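Local coordinates for aromatic-amino-acid aminotransferase (PDB 4F4E), which probably catalyses the pyridoxal phosphate-dependent transfer of amino groups between aromatic amino acids such as tyrosine and 2-oxoglutarate, working as a homodimer, at residues L69-D74 and R327-Q332; D92-Y97 and T120-G125; K145-D150 and P194-V199; D339-M344 and C399-N404; F388-V393 and D409-A414. All coordinates share one frame; numbering follows the deposited sequence. Where two conformers were deposited one is given.

Contacts 1 and 4 use the same long helix, 324-354, and their centres are about 20 Å apart. Contact 4 adjoins contact 5, where L403 CD2 packs against V411 CG2 at 3.9 Å, and the two centres are about 14 Å apart. Contacts 2 and 3 both reach the large mixed sheet, contact 2 on edge strand 118-124 and contact 3 on the parallel strands 146-150 and 197-201, with centres about 25 Å apart. The cofactor is covalently bound to K269; contact 1 is tied to this lysine through its sequence neighbour, as W330 NE1 donates a hydrogen bond to S270 O. Contacts 2 and 5, about 41 Å apart between centres, are on opposite sides of the chain's centre.

Contact 1: residues L69-D74 and R327-Q332; sequences LRAVRD and RASWVQ
A71 and W330 form the close part of this contact: the methyl CB of A71 lies against the backbone of the opposing helix, 3.8 Å from W330 N, and 4.0 Å from W330 CB. Beside it, L69 sends CD1 to the edge of the indole, 3.9 Å from W330 CD1 and near the ring plane. The indole reaches this place because CG of W330 stands opposite its own backbone N (chi1 171°), which swings the ring away from the side where the waters lie. These apolar pieces are buried.

S329 marks the change to a wetter margin. Its OG stays 3.7 Å from A71 N, and the gap is bridged by water: one molecule accepts from A71 N and also bonds to OG, a second joins OG to the carboxylate of D74, and a third sits 2.7 Å from OG with a weak bond from R70 NE. A further water accepts from R70 NH2 and from Q332 NE2 while donating to S329 O at 2.9 Å. R70 and the serine hydroxyl are thus linked through solvent, whereas the charged end of R70 is held directly by a salt bridge to E336.

The short helical segments run close to antiparallel, 149° between directions, with axes 8.7 Å apart; the start of helix 70-81 thus lies along helix 324-354. Behind the contact, the indole stacks on F271 and bonds through NE1 to S270 O, next in sequence to the cofactor-bearing K269, and helix 312-322 touches its flank through V320 and L321.

Contact 2: residues D92-Y97 and T120-G125; sequences DGIAAY and TAQALG
D92 and Q122 join the loop ahead of helix 95-106 to strand 118-124, an edge strand, within this chain, of the large mixed sheet characteristic of fold type I pyridoxal phosphate enzymes. Two direct hydrogen bonds define the polar part. Q122 N donates to D92 O at 3.0 Å, coming in from above the carbonyl plane, and A121 CA adds a CH...O contact to the same oxygen. Two residues along, the side chain of Q122 takes the reverse role: OE1 accepts from I94 N, the residue in the N-cap position of the helix, almost straight on. The Q122 chain is extended, CG trans to the backbone N (chi1 -176°), which carries the amide across G93, while NE2 has a weak bond to P310 O. At the outer end a water lies 2.8 Å from each of D92 OD2 and T120 O.

Apolar contacts fill in around these bonds. D92 CB rests on A121 CB at 3.8 Å. The Y97 ring lies across the aliphatic part of Q122 at about a right angle, its plane 56° from that of the amide, with CE2 3.6 Å from Q122 CG. Beyond the contact, Y97 OH bonds to G279 O of the adjacent strand, so its ring is fixed at the far end as well. G93 passes close by the amide oxygen, its CA 3.2 Å from Q122 OE1.

Contact 3: residues K145-D150 and P194-V199; sequences KVAISD and PGTIVV
V146 and V199 both turn CG1 trans to the backbone N (chi1 174° and 178°), which leaves V199 CG2 trans to the carbonyl carbon, and V146 CG1 meets V199 CG2 obliquely at 3.7 Å. The other branch of V146, CG2, is used for I197, lying 3.9 Å from I197 CD1. Further along, I148 runs side by side with V199, pointing the same way, CG2 to CG2. V146, I148, I197 and V199 therefore share one face of the sheet, and A147 and V198 the other.

Between them the backbones form a regular parallel pairing, V146 with I197 and A147 with V198, with the strand directions 18° apart. I197 N donates to K145 O at 2.9 Å, A147 N to I197 O at 2.8 Å and V199 N to A147 O at 2.8 Å, all three nearly straight. At each end a water takes over: one accepts from K145 N and donates to T196 OG1, the other accepts from S149 N and donates to V199 O, where the strands have drawn too far apart for a direct bond. T196 OG1 also hydrogen-bonds to E193 O.

Both strands belong to the parallel core of the large-domain sheet. Strand 146-150 is flanked on its far side by strand 167-174, whose Y170 OH also reaches V199 O, and helix 154-162 covers the V146 and V199 face through F160 and H156.

Contact 4: residues D339-M344 and C399-N404; sequences DRIRAM and CVAALN
M344 folds over L403 and N404, its chain bent at chi2 (-59°) and chi3 (94°) so that the sulfur curls onto the backbone. CG sits 3.9 Å from L403 CB and 3.5 Å from L403 O, and SD rests 3.4 Å from N404 CA. One turn back along the helix, I341 crosses V400 obliquely, CG2 against CG1, while its CD1 lies 4.2 Å from A401 CB. V400 CG1 is thus placed between I341 and M344, touching CB of the latter. V400 and R340 were both modelled in two conformers, and what they touch here holds for one of them.

The helix concerned is 324-354, the long one that in aminotransferases of this class joins the large and small domains; its partner is a 3-10 turn after strand 397-399 that leads on to helix 408-419.

R340 enters from the flank of this apolar group. Bending at chi3 (67°) brings the guanidinium over the turn: A401 O lies at its edge, in plane, 2.8 Å from NH2, and L403 O stands over one face, 3.4 Å above the plane and offset toward the rim. A water accepts from NH2 at 2.7 Å and donates to both V400 O and L403 O, so two carbonyls of the turn are reached indirectly. NH1 is committed elsewhere, to T60 O, and A401 O has a weak hydrogen bond with T60 OG1.

Contact 5: residues F388-V393 and D409-A414; sequences FGIYAV and DVVANA
F388 lays its ring over A414 at the outer end of this contact. Its CB is 3.7 Å from A414 CB, and the next atom, CG, is the same distance from that methyl. Past CG the ring opens to both sides of it, CD1 and CD2 each 4.1 Å from A414 CB, and CE2 then comes within 4.2 Å of A414 O. The ring face is met not only by the methyl but also by the backbone: A414 CA stands 4.3 Å from the centroid, 11° off the ring normal, a CH-pi contact over the centre. CG of F388 is set trans to the carbonyl carbon (chi1 -61°), an orientation that turns the ring over this residue. Further along helix 408-419, A417 and V418 also touch the phenyl.

I390 continues the apolar seam, two residues on. Its CG1 also rests on A414 CB, so the one methyl is shared between the two side chains, and its CD1 goes on to V410 CG1 and V411 CG2, 4.1 Å from each, crossing both valines obliquely. L384 of helix 378-388 touches both I390 and A414, which closes the apolar group from that side.

G389, the first residue to leave helical backbone angles, has a positive phi of 63° and lets the chain turn into strand 390-391. That strand pairs in parallel with 52-53, and the C-terminal helix 408-419 packs on it, the alpha/beta pattern of the small domain in fold type I aminotransferases.

Contact 1: residues L69-D74 and R327-Q332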
# COMPACT_ATOMS: atom_id res chain seq x y z
N LEU A 69 10.83 -19.29 -3.55
CA LEU A 69 10.18 -20.50 -4.06
C LEU A 69 10.46 -20.73 -5.54
O LEU A 69 10.52 -19.76 -6.30
CB LEU A 69 8.67 -20.49 -3.86
CG LEU A 69 8.14 -20.31 -2.44
CD1 LEU A 69 6.67 -20.72 -2.53
CD2 LEU A 69 8.83 -21.10 -1.32
N ARG A 70 10.55 -21.99 -5.95
CA ARG A 70 10.86 -22.33 -7.32
C ARG A 70 9.80 -21.78 -8.29
O ARG A 70 10.12 -21.23 -9.34
CB ARG A 70 11.02 -23.85 -7.50
CG ARG A 70 12.14 -24.41 -6.64
CD ARG A 70 12.24 -25.93 -6.77
NE ARG A 70 11.29 -26.70 -5.94
CZ ARG A 70 11.44 -27.00 -4.66
NH1 ARG A 70 12.52 -26.64 -3.99
NH2 ARG A 70 10.52 -27.77 -4.03
N ALA A 71 8.52 -21.90 -7.91
CA ALA A 71 7.45 -21.43 -8.75
C ALA A 71 7.49 -19.91 -8.93
O ALA A 71 7.20 -19.41 -9.98
CB ALA A 71 6.10 -21.88 -8.20
N VAL A 72 7.97 -19.21 -7.92
CA VAL A 72 8.06 -17.77 -7.96
C VAL A 72 9.22 -17.37 -8.89
O VAL A 72 9.04 -16.58 -9.79
CB VAL A 72 8.23 -17.18 -6.55
CG1 VAL A 72 8.70 -15.74 -6.59
CG2 VAL A 72 6.93 -17.31 -5.77
N ARG A 73 10.37 -17.98 -8.68
CA ARG A 73 11.54 -17.74 -9.55
C ARG A 73 11.17 -18.00 -11.00
O ARG A 73 11.42 -17.18 -11.90
CB ARG A 73 12.70 -18.65 -9.12
CG ARG A 73 14.00 -18.39 -9.85
CD ARG A 73 14.94 -19.59 -9.71
NE ARG A 73 14.29 -20.80 -10.24
CZ ARG A 73 14.15 -21.98 -9.60
NH1 ARG A 73 14.66 -22.16 -8.37
NH2 ARG A 73 13.50 -22.98 -10.20
N ASP A 74 10.51 -19.14 -11.23
CA ASP A 74 10.13 -19.52 -12.59
C ASP A 74 9.18 -18.54 -13.20
O ASP A 74 9.36 -18.13 -14.38
CB ASP A 74 9.58 -20.93 -12.64
CG ASP A 74 10.65 -21.99 -12.32
OD1 ASP A 74 11.83 -21.62 -12.29
OD2 ASP A 74 10.31 -23.18 -12.05
N ARG A 327 1.66 -24.05 -10.53
CA ARG A 327 0.82 -24.30 -9.37
C ARG A 327 1.22 -25.61 -8.67
O ARG A 327 1.33 -25.66 -7.45
CB ARG A 327 -0.67 -24.33 -9.76
CG ARG A 327 -1.61 -24.44 -8.54
CD ARG A 327 -3.10 -24.51 -8.96
NE ARG A 327 -4.03 -24.19 -7.86
CZ ARG A 327 -4.28 -24.97 -6.80
NH1 ARG A 327 -3.68 -26.17 -6.64
NH2 ARG A 327 -5.15 -24.56 -5.86
N ALA A 328 1.47 -26.67 -9.46
CA ALA A 328 1.89 -27.94 -8.86
C ALA A 328 3.24 -27.80 -8.15
O ALA A 328 3.47 -28.37 -7.06
CB ALA A 328 1.90 -29.06 -9.93
N SER A 329 4.15 -27.01 -8.73
CA SER A 329 5.44 -26.77 -8.10
C SER A 329 5.24 -26.04 -6.76
O SER A 329 5.85 -26.39 -5.75
CB SER A 329 6.34 -25.92 -9.04
OG SER A 329 7.48 -25.44 -8.35
N TRP A 330 4.39 -25.00 -6.77
CA TRP A 330 4.04 -24.28 -5.54
C TRP A 330 3.47 -25.22 -4.47
O TRP A 330 3.91 -25.20 -3.31
CB TRP A 330 3.06 -23.19 -5.91
CG TRP A 330 2.49 -22.55 -4.70
CD1 TRP A 330 3.18 -21.90 -3.68
CD2 TRP A 330 1.10 -22.50 -4.35
NE1 TRP A 330 2.29 -21.48 -2.73
CE2 TRP A 330 1.02 -21.80 -3.08
CE3 TRP A 330 -0.09 -22.95 -4.96
CZ2 TRP A 330 -0.21 -21.54 -2.44
CZ3 TRP A 330 -1.32 -22.70 -4.30
CH2 TRP A 330 -1.37 -22.01 -3.06
N VAL A 331 2.52 -26.07 -4.87
CA VAL A 331 1.81 -27.00 -3.93
C VAL A 331 2.84 -27.92 -3.29
O VAL A 331 2.86 -28.14 -2.05
CB VAL A 331 0.68 -27.79 -4.65
CG1 VAL A 331 0.18 -28.93 -3.78
CG2 VAL A 331 -0.47 -26.86 -4.98
N GLN A 332 3.76 -28.40 -4.12
CA GLN A 332 4.77 -29.30 -3.63
C GLN A 332 5.69 -28.64 -2.63
O GLN A 332 5.95 -29.18 -1.55
CB GLN A 332 5.58 -29.87 -4.80
CG GLN A 332 6.67 -30.86 -4.40
CD GLN A 332 7.26 -31.53 -5.61
OE1 GLN A 332 7.09 -32.74 -5.83
NE2 GLN A 332 7.94 -30.77 -6.43
O HOH W 1 8.36 -27.78 -6.22
O HOH W 2 9.65 -26.96 -8.81
O HOH W 3 7.73 -23.68 -5.80
O HOH W 4 8.28 -24.13 -10.76

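Contact 2: residues D92-Y97 and T120-G125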
# COMPACT_ATOMS: atom_id res chain seq x y z
N ASP A 92 -9.22 -2.28 -7.44
CA ASP A 92 -9.32 -3.54 -6.74
C ASP A 92 -8.37 -4.61 -7.25
O ASP A 92 -8.55 -5.78 -6.97
CB ASP A 92 -10.77 -4.09 -6.80
CG ASP A 92 -11.36 -4.11 -8.20
OD1 ASP A 92 -10.76 -3.60 -9.16
OD2 ASP A 92 -12.52 -4.61 -8.31
N GLY A 93 -7.43 -4.20 -8.07
CA GLY A 93 -6.29 -5.06 -8.46
C GLY A 93 -6.54 -5.87 -9.71
O GLY A 93 -7.45 -5.59 -10.50
N ILE A 94 -5.69 -6.86 -9.92
CA ILE A 94 -5.72 -7.70 -11.12
C ILE A 94 -6.94 -8.60 -11.04
O ILE A 94 -7.07 -9.37 -10.13
CB ILE A 94 -4.43 -8.55 -11.23
CG1 ILE A 94 -3.21 -7.64 -11.33
CG2 ILE A 94 -4.51 -9.49 -12.45
CD1 ILE A 94 -1.94 -8.33 -10.90
N ALA A 95 -7.85 -8.49 -12.00
CA ALA A 95 -9.09 -9.22 -11.91
C ALA A 95 -8.89 -10.74 -11.84
O ALA A 95 -9.56 -11.45 -11.07
CB ALA A 95 -9.98 -8.85 -13.08
N ALA A 96 -7.96 -11.27 -12.63
CA ALA A 96 -7.72 -12.72 -12.65
C ALA A 96 -7.18 -13.18 -11.29
O ALA A 96 -7.45 -14.32 -10.88
CB ALA A 96 -6.69 -13.10 -13.75
N TYR A 97 -6.36 -12.33 -10.65
CA TYR A 97 -5.84 -12.62 -9.31
C TYR A 97 -7.00 -12.68 -8.33
O TYR A 97 -7.12 -13.65 -7.57
CB TYR A 97 -4.86 -11.53 -8.85
CG TYR A 97 -4.48 -11.52 -7.39
CD1 TYR A 97 -3.37 -12.23 -6.93
CD2 TYR A 97 -5.16 -10.76 -6.48
CE1 TYR A 97 -3.02 -12.21 -5.60
CE2 TYR A 97 -4.83 -10.74 -5.16
CZ TYR A 97 -3.73 -11.45 -4.71
OH TYR A 97 -3.36 -11.37 -3.38
N THR A 120 -13.91 -9.54 -4.05
CA THR A 120 -12.50 -9.64 -3.71
C THR A 120 -11.69 -8.52 -4.29
O THR A 120 -11.76 -8.27 -5.51
CB THR A 120 -11.92 -10.99 -4.16
OG1 THR A 120 -12.63 -12.04 -3.50
CG2 THR A 120 -10.43 -11.08 -3.81
N ALA A 121 -10.96 -7.80 -3.43
CA ALA A 121 -10.05 -6.74 -3.86
C ALA A 121 -8.63 -7.13 -3.43
O ALA A 121 -8.39 -7.48 -2.28
CB ALA A 121 -10.40 -5.37 -3.25
N GLN A 122 -7.70 -7.05 -4.37
CA GLN A 122 -6.31 -7.21 -4.08
C GLN A 122 -5.90 -6.18 -3.05
O GLN A 122 -6.40 -5.06 -3.04
CB GLN A 122 -5.50 -7.02 -5.38
CG GLN A 122 -3.99 -7.25 -5.27
CD GLN A 122 -3.30 -6.91 -6.55
OE1 GLN A 122 -3.89 -7.00 -7.62
NE2 GLN A 122 -2.03 -6.53 -6.45
N ALA A 123 -4.99 -6.57 -2.18
CA ALA A 123 -4.62 -5.74 -1.03
C ALA A 123 -3.13 -5.82 -0.73
O ALA A 123 -2.45 -6.75 -1.17
CB ALA A 123 -5.46 -6.19 0.21
N LEU A 124 -2.64 -4.87 0.10
CA LEU A 124 -1.22 -4.84 0.48
C LEU A 124 -0.97 -5.82 1.62
O LEU A 124 -0.88 -5.46 2.77
CB LEU A 124 -0.80 -3.42 0.84
CG LEU A 124 -0.50 -2.45 -0.30
CD1 LEU A 124 0.77 -2.77 -1.06
CD2 LEU A 124 -1.61 -2.28 -1.29
N GLY A 125 -0.81 -7.08 1.23
CA GLY A 125 -0.76 -8.16 2.19
C GLY A 125 -2.07 -8.38 2.95
O GLY A 125 -3.09 -7.72 2.71
O HOH W 5 -12.93 -7.31 -7.82

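Contact 3: residues K145-D150 and P194-V199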
# COMPACT_ATOMS: atom_id res chain seq x y z
N LYS A 145 -17.75 -2.77 18.34
CA LYS A 145 -16.48 -3.11 18.93
C LYS A 145 -15.87 -4.25 18.11
O LYS A 145 -16.56 -4.93 17.37
CB LYS A 145 -16.65 -3.51 20.39
CG LYS A 145 -17.23 -2.37 21.25
CD LYS A 145 -17.45 -2.82 22.67
CE LYS A 145 -18.15 -1.71 23.44
NZ LYS A 145 -18.93 -2.34 24.52
N VAL A 146 -14.57 -4.44 18.28
CA VAL A 146 -13.83 -5.51 17.66
C VAL A 146 -13.29 -6.42 18.72
O VAL A 146 -12.68 -5.96 19.70
CB VAL A 146 -12.66 -4.94 16.86
CG1 VAL A 146 -11.79 -6.07 16.31
CG2 VAL A 146 -13.19 -4.07 15.76
N ALA A 147 -13.48 -7.73 18.53
CA ALA A 147 -13.02 -8.75 19.47
C ALA A 147 -11.95 -9.57 18.81
O ALA A 147 -12.16 -10.09 17.73
CB ALA A 147 -14.17 -9.64 19.90
N ILE A 148 -10.82 -9.70 19.50
CA ILE A 148 -9.66 -10.46 19.06
C ILE A 148 -9.34 -11.59 20.03
O ILE A 148 -9.76 -11.55 21.19
CB ILE A 148 -8.43 -9.55 18.84
CG1 ILE A 148 -7.96 -8.87 20.13
CG2 ILE A 148 -8.77 -8.54 17.78
CD1 ILE A 148 -6.58 -8.22 20.02
N SER A 149 -8.54 -12.56 19.60
CA SER A 149 -8.17 -13.64 20.51
C SER A 149 -7.24 -13.16 21.60
O SER A 149 -6.40 -12.27 21.37
CB SER A 149 -7.58 -14.84 19.77
OG SER A 149 -6.38 -14.53 19.06
N ASP A 150 -7.35 -13.77 22.78
CA ASP A 150 -6.36 -13.62 23.85
C ASP A 150 -5.32 -14.75 23.80
O ASP A 150 -5.64 -15.90 24.15
CB ASP A 150 -7.08 -13.72 25.21
CG ASP A 150 -6.12 -13.59 26.39
OD1 ASP A 150 -5.12 -12.88 26.25
OD2 ASP A 150 -6.42 -14.21 27.45
N PRO A 194 -25.00 -7.51 18.78
CA PRO A 194 -25.06 -7.52 17.31
C PRO A 194 -24.11 -6.53 16.67
O PRO A 194 -24.02 -5.40 17.11
CB PRO A 194 -26.50 -7.12 17.03
CG PRO A 194 -27.24 -7.51 18.23
CD PRO A 194 -26.33 -7.27 19.37
N GLY A 195 -23.40 -6.96 15.62
CA GLY A 195 -22.48 -6.08 14.86
C GLY A 195 -21.05 -6.12 15.35
O GLY A 195 -20.15 -5.54 14.70
N THR A 196 -20.82 -6.74 16.51
CA THR A 196 -19.45 -6.88 17.01
C THR A 196 -18.66 -7.67 15.97
O THR A 196 -19.13 -8.67 15.44
CB THR A 196 -19.41 -7.65 18.36
OG1 THR A 196 -20.26 -6.98 19.31
CG2 THR A 196 -17.96 -7.82 18.90
N ILE A 197 -17.47 -7.16 15.68
CA ILE A 197 -16.61 -7.70 14.66
C ILE A 197 -15.67 -8.66 15.36
O ILE A 197 -14.88 -8.26 16.22
CB ILE A 197 -15.81 -6.59 13.97
CG1 ILE A 197 -16.73 -5.56 13.29
CG2 ILE A 197 -14.75 -7.19 13.06
CD1 ILE A 197 -16.13 -4.17 13.27
N VAL A 198 -15.71 -9.94 14.98
CA VAL A 198 -14.93 -10.96 15.65
C VAL A 198 -13.79 -11.43 14.73
O VAL A 198 -14.04 -12.02 13.71
CB VAL A 198 -15.81 -12.16 16.06
CG1 VAL A 198 -14.96 -13.13 16.90
CG2 VAL A 198 -17.05 -11.72 16.89
N VAL A 199 -12.55 -11.14 15.11
CA VAL A 199 -11.37 -11.45 14.29
C VAL A 199 -10.93 -12.86 14.65
O VAL A 199 -10.57 -13.13 15.79
CB VAL A 199 -10.24 -10.45 14.51
CG1 VAL A 199 -9.00 -10.80 13.69
CG2 VAL A 199 -10.73 -9.03 14.27
O HOH W 6 -20.22 -4.29 19.16
O HOH W 7 -7.87 -12.42 16.76

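Contact 4: residues D339-M344 and C399-N404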
# COMPACT_ATOMS: atom_id res chain seq x y z
N ASP A 339 5.71 -29.72 6.00
CA ASP A 339 6.24 -30.96 6.56
C ASP A 339 7.53 -30.73 7.34
O ASP A 339 7.79 -31.46 8.31
CB ASP A 339 6.46 -31.97 5.45
CG ASP A 339 5.13 -32.57 4.89
OD1 ASP A 339 4.03 -32.47 5.46
OD2 ASP A 339 5.26 -33.20 3.85
N ARG A 340 8.36 -29.77 6.93
CA ARG A 340 9.61 -29.51 7.68
C ARG A 340 9.28 -28.98 9.06
O ARG A 340 9.87 -29.40 10.03
CB ARG A 340 10.58 -28.57 6.98
CG ARG A 340 11.95 -28.65 7.63
CD ARG A 340 12.77 -27.41 7.40
NE ARG A 340 12.22 -26.26 8.09
CZ ARG A 340 12.65 -25.03 7.89
NH1 ARG A 340 13.64 -24.81 7.01
NH2 ARG A 340 12.10 -24.04 8.57
N ILE A 341 8.30 -28.08 9.15
CA ILE A 341 7.87 -27.59 10.45
C ILE A 341 7.42 -28.72 11.35
O ILE A 341 7.76 -28.75 12.53
CB ILE A 341 6.77 -26.50 10.33
CG1 ILE A 341 7.31 -25.23 9.64
CG2 ILE A 341 6.18 -26.18 11.72
CD1 ILE A 341 6.16 -24.28 9.20
N ARG A 342 6.62 -29.63 10.82
CA ARG A 342 6.14 -30.79 11.57
C ARG A 342 7.32 -31.66 12.04
O ARG A 342 7.29 -32.20 13.15
CB ARG A 342 5.23 -31.63 10.69
CG ARG A 342 3.88 -31.02 10.36
CD ARG A 342 3.04 -31.98 9.54
NE ARG A 342 1.68 -31.49 9.28
CZ ARG A 342 0.76 -32.17 8.60
NH1 ARG A 342 1.04 -33.37 8.08
NH2 ARG A 342 -0.46 -31.68 8.47
N ALA A 343 8.32 -31.81 11.18
CA ALA A 343 9.49 -32.64 11.53
C ALA A 343 10.24 -31.98 12.71
O ALA A 343 10.77 -32.68 13.62
CB ALA A 343 10.43 -32.74 10.33
N MET A 344 10.29 -30.66 12.71
CA MET A 344 11.00 -29.92 13.76
C MET A 344 10.21 -29.99 15.05
O MET A 344 10.80 -30.19 16.13
CB MET A 344 11.27 -28.46 13.36
CG MET A 344 12.26 -28.27 12.22
SD MET A 344 13.89 -28.95 12.57
CE MET A 344 13.76 -30.58 11.85
N CYS A 399 9.41 -19.42 17.20
CA CYS A 399 9.18 -19.68 15.81
C CYS A 399 9.79 -21.03 15.46
O CYS A 399 11.01 -21.16 15.33
CB CYS A 399 9.78 -18.58 14.96
SG CYS A 399 9.36 -18.74 13.21
N VAL A 400 8.94 -22.05 15.43
CA VAL A 400 9.33 -23.38 15.09
C VAL A 400 9.80 -23.46 13.64
O VAL A 400 10.60 -24.29 13.30
CB VAL A 400 8.18 -24.36 15.41
CG1 VAL A 400 8.48 -25.73 14.88
CG2 VAL A 400 8.01 -24.43 16.92
N ALA A 401 9.32 -22.52 12.81
CA ALA A 401 9.79 -22.33 11.43
C ALA A 401 11.22 -21.81 11.30
O ALA A 401 11.76 -21.74 10.17
CB ALA A 401 8.82 -21.43 10.64
N ALA A 402 11.83 -21.40 12.42
CA ALA A 402 13.24 -21.03 12.48
C ALA A 402 14.18 -22.14 13.02
O ALA A 402 15.39 -22.00 13.08
CB ALA A 402 13.40 -19.73 13.30
N LEU A 403 13.60 -23.29 13.26
CA LEU A 403 14.35 -24.50 13.65
C LEU A 403 14.65 -25.27 12.37
O LEU A 403 13.84 -25.30 11.45
CB LEU A 403 13.50 -25.38 14.58
CG LEU A 403 13.14 -24.81 15.95
CD1 LEU A 403 12.19 -25.77 16.68
CD2 LEU A 403 14.40 -24.59 16.74
N ASN A 404 15.80 -25.91 12.35
CA ASN A 404 16.17 -26.76 11.26
C ASN A 404 17.12 -27.81 11.79
O ASN A 404 17.55 -27.75 12.94
CB ASN A 404 16.84 -25.91 10.17
CG ASN A 404 17.89 -24.99 10.73
OD1 ASN A 404 18.99 -25.42 11.16
ND2 ASN A 404 17.59 -23.70 10.71
O HOH W 8 11.07 -25.42 10.67

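Contact 5: residues F388-V393 and D409-A414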
# COMPACT_ATOMS: atom_id res chain seq x y z
N PHE A 388 22.83 -19.38 26.77
CA PHE A 388 22.90 -20.22 25.56
C PHE A 388 22.79 -19.49 24.25
O PHE A 388 22.99 -20.11 23.21
CB PHE A 388 21.90 -21.40 25.66
CG PHE A 388 22.20 -22.30 26.80
CD1 PHE A 388 23.26 -23.17 26.73
CD2 PHE A 388 21.47 -22.24 27.98
CE1 PHE A 388 23.58 -24.00 27.77
CE2 PHE A 388 21.81 -23.06 29.03
CZ PHE A 388 22.86 -23.93 28.94
N GLY A 389 22.54 -18.17 24.27
CA GLY A 389 22.44 -17.38 23.06
C GLY A 389 21.28 -17.82 22.17
O GLY A 389 21.34 -17.64 20.94
N ILE A 390 20.23 -18.38 22.80
CA ILE A 390 19.01 -18.78 22.12
C ILE A 390 17.90 -17.82 22.55
O ILE A 390 17.59 -17.72 23.75
CB ILE A 390 18.61 -20.22 22.46
CG1 ILE A 390 19.77 -21.24 22.21
CG2 ILE A 390 17.31 -20.58 21.74
CD1 ILE A 390 20.28 -21.47 20.80
N TYR A 391 17.33 -17.11 21.57
CA TYR A 391 16.46 -15.98 21.81
C TYR A 391 14.99 -16.34 21.53
O TYR A 391 14.60 -16.49 20.38
CB TYR A 391 16.88 -14.79 20.91
CG TYR A 391 18.16 -14.13 21.38
CD1 TYR A 391 19.39 -14.79 21.26
CD2 TYR A 391 18.15 -12.87 21.97
CE1 TYR A 391 20.55 -14.19 21.68
CE2 TYR A 391 19.30 -12.26 22.38
CZ TYR A 391 20.51 -12.95 22.25
OH TYR A 391 21.65 -12.39 22.71
N ALA A 392 14.23 -16.55 22.60
CA ALA A 392 12.76 -16.70 22.52
C ALA A 392 12.15 -15.40 23.02
O ALA A 392 12.84 -14.54 23.61
CB ALA A 392 12.32 -17.87 23.37
N VAL A 393 10.85 -15.22 22.75
CA VAL A 393 10.11 -14.02 23.17
C VAL A 393 9.78 -14.19 24.68
O VAL A 393 9.64 -15.29 25.19
CB VAL A 393 8.85 -13.85 22.30
CG1 VAL A 393 8.11 -12.56 22.61
CG2 VAL A 393 9.21 -13.98 20.83
N ASP A 409 19.30 -29.55 17.68
CA ASP A 409 19.85 -30.20 18.83
C ASP A 409 20.41 -29.19 19.82
O ASP A 409 20.32 -29.37 21.03
CB ASP A 409 20.94 -31.18 18.42
CG ASP A 409 20.41 -32.23 17.49
OD1 ASP A 409 19.62 -33.04 17.88
OD2 ASP A 409 20.74 -32.20 16.32
N VAL A 410 21.01 -28.14 19.28
CA VAL A 410 21.51 -27.04 20.09
C VAL A 410 20.38 -26.43 20.93
O VAL A 410 20.50 -26.27 22.16
CB VAL A 410 22.19 -26.01 19.18
CG1 VAL A 410 22.56 -24.77 19.96
CG2 VAL A 410 23.47 -26.63 18.56
N VAL A 411 19.25 -26.16 20.28
CA VAL A 411 18.11 -25.57 20.94
C VAL A 411 17.50 -26.52 21.97
O VAL A 411 17.22 -26.11 23.13
CB VAL A 411 17.02 -25.13 19.92
CG1 VAL A 411 15.71 -24.77 20.64
CG2 VAL A 411 17.50 -23.96 19.07
N ALA A 412 17.31 -27.79 21.60
CA ALA A 412 16.71 -28.75 22.52
C ALA A 412 17.58 -28.95 23.77
O ALA A 412 17.07 -28.98 24.90
CB ALA A 412 16.49 -30.09 21.84
N ASN A 413 18.88 -29.06 23.56
CA ASN A 413 19.80 -29.25 24.66
C ASN A 413 19.83 -28.00 25.56
O ASN A 413 19.92 -28.12 26.78
CB ASN A 413 21.21 -29.61 24.16
CG ASN A 413 21.27 -30.99 23.53
OD1 ASN A 413 20.23 -31.64 23.46
ND2 ASN A 413 22.47 -31.45 23.10
N ALA A 414 19.78 -26.81 24.98
CA ALA A 414 19.73 -25.58 25.77
C ALA A 414 18.46 -25.55 26.62
O ALA A 414 18.50 -25.27 27.83
CB ALA A 414 19.83 -24.37 24.89